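Local coordinates for glycoside hydrolase family 15, cellulose signaling associated protein envoy (PDB 4WUJ) that probably senses blue light through a flavin-binding LOV (PAS-type) domain, the part held in this chain, in a fungal pathway integrating light and oxidative stress, at residues Q61-E69 and Y114-T122. Numbering follows the deposited sequence.
Sequences QLTGYSAPE and YKKNGTPFT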
# COMPACT_ATOMS: atom_id res chain seq x y z
N GLN C 61 7.88 9.50 -0.39
CA GLN C 61 7.33 10.59 -1.19
C GLN C 61 6.86 11.72 -0.27
O GLN C 61 7.01 12.91 -0.58
CB GLN C 61 6.16 10.09 -2.07
CG GLN C 61 5.61 11.11 -3.05
CD GLN C 61 6.45 11.18 -4.30
OE1 GLN C 61 7.63 11.51 -4.24
NE2 GLN C 61 5.86 10.83 -5.44
N LEU C 62 6.24 11.37 0.84
CA LEU C 62 5.79 12.40 1.77
C LEU C 62 6.98 13.11 2.39
O LEU C 62 7.01 14.32 2.44
CB LEU C 62 4.88 11.84 2.85
CG LEU C 62 4.68 12.80 4.03
CD1 LEU C 62 3.85 14.03 3.61
CD2 LEU C 62 4.03 12.09 5.16
N THR C 63 7.99 12.36 2.85
CA THR C 63 9.04 12.96 3.69
C THR C 63 10.25 13.44 2.91
O THR C 63 11.04 14.23 3.41
CB THR C 63 9.53 12.00 4.79
OG1 THR C 63 10.23 10.89 4.20
CG2 THR C 63 8.37 11.53 5.63
N GLY C 64 10.43 12.93 1.70
CA GLY C 64 11.61 13.24 0.91
C GLY C 64 12.87 12.44 1.23
O GLY C 64 13.88 12.58 0.53
N TYR C 65 12.85 11.61 2.28
CA TYR C 65 14.02 10.75 2.52
C TYR C 65 14.04 9.52 1.61
O TYR C 65 13.07 9.23 0.88
CB TYR C 65 14.10 10.30 3.98
CG TYR C 65 14.24 11.42 4.97
CD1 TYR C 65 13.11 12.03 5.50
CD2 TYR C 65 15.49 11.88 5.37
CE1 TYR C 65 13.22 13.06 6.40
CE2 TYR C 65 15.61 12.91 6.28
CZ TYR C 65 14.46 13.50 6.78
OH TYR C 65 14.50 14.54 7.68
N SER C 66 15.16 8.81 1.66
CA SER C 66 15.32 7.54 0.96
C SER C 66 15.54 6.44 1.99
O SER C 66 15.81 6.71 3.17
CB SER C 66 16.53 7.60 0.03
OG SER C 66 17.73 7.60 0.79
N ALA C 67 15.46 5.19 1.55
CA ALA C 67 15.42 4.08 2.47
C ALA C 67 16.63 4.04 3.37
O ALA C 67 16.48 3.87 4.57
CB ALA C 67 15.30 2.80 1.72
N PRO C 68 17.84 4.20 2.80
CA PRO C 68 19.07 4.00 3.58
C PRO C 68 19.32 5.14 4.55
O PRO C 68 20.10 5.00 5.48
CB PRO C 68 20.18 3.97 2.50
CG PRO C 68 19.43 3.89 1.15
CD PRO C 68 18.13 4.56 1.40
N GLU C 69 18.68 6.27 4.32
CA GLU C 69 18.71 7.40 5.24
C GLU C 69 17.88 7.14 6.54
O GLU C 69 18.24 7.66 7.60
CB GLU C 69 18.19 8.68 4.53
CG GLU C 69 18.95 9.09 3.24
CD GLU C 69 18.45 10.42 2.60
OE1 GLU C 69 17.25 10.76 2.61
OE2 GLU C 69 19.30 11.14 2.05
N TYR C 114 8.97 17.51 9.88
CA TYR C 114 9.79 18.21 8.93
C TYR C 114 10.22 17.23 7.85
O TYR C 114 10.76 16.17 8.15
CB TYR C 114 10.96 18.84 9.65
CG TYR C 114 10.45 19.87 10.66
CD1 TYR C 114 10.14 21.16 10.25
CD2 TYR C 114 10.22 19.52 11.99
CE1 TYR C 114 9.65 22.10 11.16
CE2 TYR C 114 9.73 20.44 12.90
CZ TYR C 114 9.44 21.74 12.48
OH TYR C 114 8.95 22.67 13.38
N LYS C 115 9.89 17.58 6.61
CA LYS C 115 10.37 16.85 5.44
C LYS C 115 11.87 16.99 5.46
O LYS C 115 12.41 17.75 6.24
CB LYS C 115 9.78 17.41 4.13
CG LYS C 115 8.30 17.08 3.97
CD LYS C 115 7.63 17.93 2.89
CE LYS C 115 6.34 17.30 2.39
NZ LYS C 115 5.13 18.12 2.62
N LYS C 116 12.55 16.23 4.62
CA LYS C 116 13.99 16.27 4.62
C LYS C 116 14.54 17.63 4.17
O LYS C 116 15.71 17.94 4.42
CB LYS C 116 14.53 15.22 3.68
CG LYS C 116 16.03 15.32 3.52
CD LYS C 116 16.49 14.40 2.42
CE LYS C 116 17.99 14.43 2.27
NZ LYS C 116 18.35 13.38 1.33
N ASN C 117 13.70 18.42 3.49
CA ASN C 117 14.11 19.76 3.06
C ASN C 117 13.74 20.87 4.08
O ASN C 117 13.88 22.05 3.79
CB ASN C 117 13.52 20.10 1.69
CG ASN C 117 11.98 20.26 1.72
OD1 ASN C 117 11.35 20.19 2.78
ND2 ASN C 117 11.38 20.49 0.54
N GLY C 118 13.26 20.49 5.27
CA GLY C 118 13.02 21.45 6.33
C GLY C 118 11.64 22.09 6.37
O GLY C 118 11.37 22.96 7.19
N THR C 119 10.75 21.66 5.50
CA THR C 119 9.41 22.22 5.47
C THR C 119 8.51 21.58 6.53
O THR C 119 8.42 20.37 6.61
CB THR C 119 8.76 22.02 4.08
OG1 THR C 119 9.36 22.92 3.15
CG2 THR C 119 7.25 22.26 4.13
N PRO C 120 7.86 22.40 7.35
CA PRO C 120 6.98 21.76 8.32
C PRO C 120 5.68 21.26 7.68
O PRO C 120 5.20 21.84 6.71
CB PRO C 120 6.66 22.89 9.30
CG PRO C 120 6.73 24.15 8.44
CD PRO C 120 7.87 23.87 7.47
N PHE C 121 5.10 20.20 8.24
CA PHE C 121 3.76 19.85 7.86
C PHE C 121 3.03 19.24 9.00
O PHE C 121 3.58 18.51 9.83
CB PHE C 121 3.73 18.87 6.67
CG PHE C 121 4.40 17.53 6.93
CD1 PHE C 121 5.77 17.40 6.86
CD2 PHE C 121 3.63 16.40 7.21
CE1 PHE C 121 6.38 16.19 7.09
CE2 PHE C 121 4.25 15.17 7.42
CZ PHE C 121 5.63 15.08 7.38
N THR C 122 1.75 19.54 9.02
CA THR C 122 0.89 18.97 10.03
C THR C 122 0.58 17.50 9.69
O THR C 122 -0.38 17.19 8.99
CB THR C 122 -0.33 19.84 10.18
OG1 THR C 122 0.12 21.15 10.59
CG2 THR C 122 -1.30 19.26 11.22
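Lys-116 lies across the Tyr-65 ring and is the main link between the two segments. Lys-116 CB sits 3.5 Å from the Tyr-65 ring centroid, over the middle of one face, in a CH-pi contact. CG is anti to the backbone N (chi1 173°) and the chain stays extended, which carries NZ past the ring to Glu-69. Lys-116 NZ meets Glu-69 OE2 at 2.5 Å, a short distance as modelled, on its syn lone pair, in a salt bridge. The other oxygen, OE1, accepts from the backbone N of Ser-66. The backbones join where Lys-116 N donates to Thr-63 O (2.8 Å). Gly-64, the first residue past the helix, has positive phi, which suits a glycine. With an alanine in place of Tyr-65, the Lys-116 methylenes and Phe-77, which meets the ring edge-to-face, would probably lose their aromatic partner.

The tighter side is largely apolar. Leu-62 puts CD2 3.8 Å from Phe-121 CE2, while its CD1 lies over one ring face toward the rim. Phe-121 is buried; its side chain lies about 7 Å from the bound flavin mononucleotide. The Lys-115 chain passes the Leu-62 carbonyl, and its NZ pairs with Glu-146. The solvent side is the salt bridge: Lys-116 is exposed and Glu-69 partly exposed. In this PAS fold, the contact ties the end of helix 57-63 and Glu-69 of helix 67-70 to the hairpin turn between antiparallel strands 107-114 and 120-129.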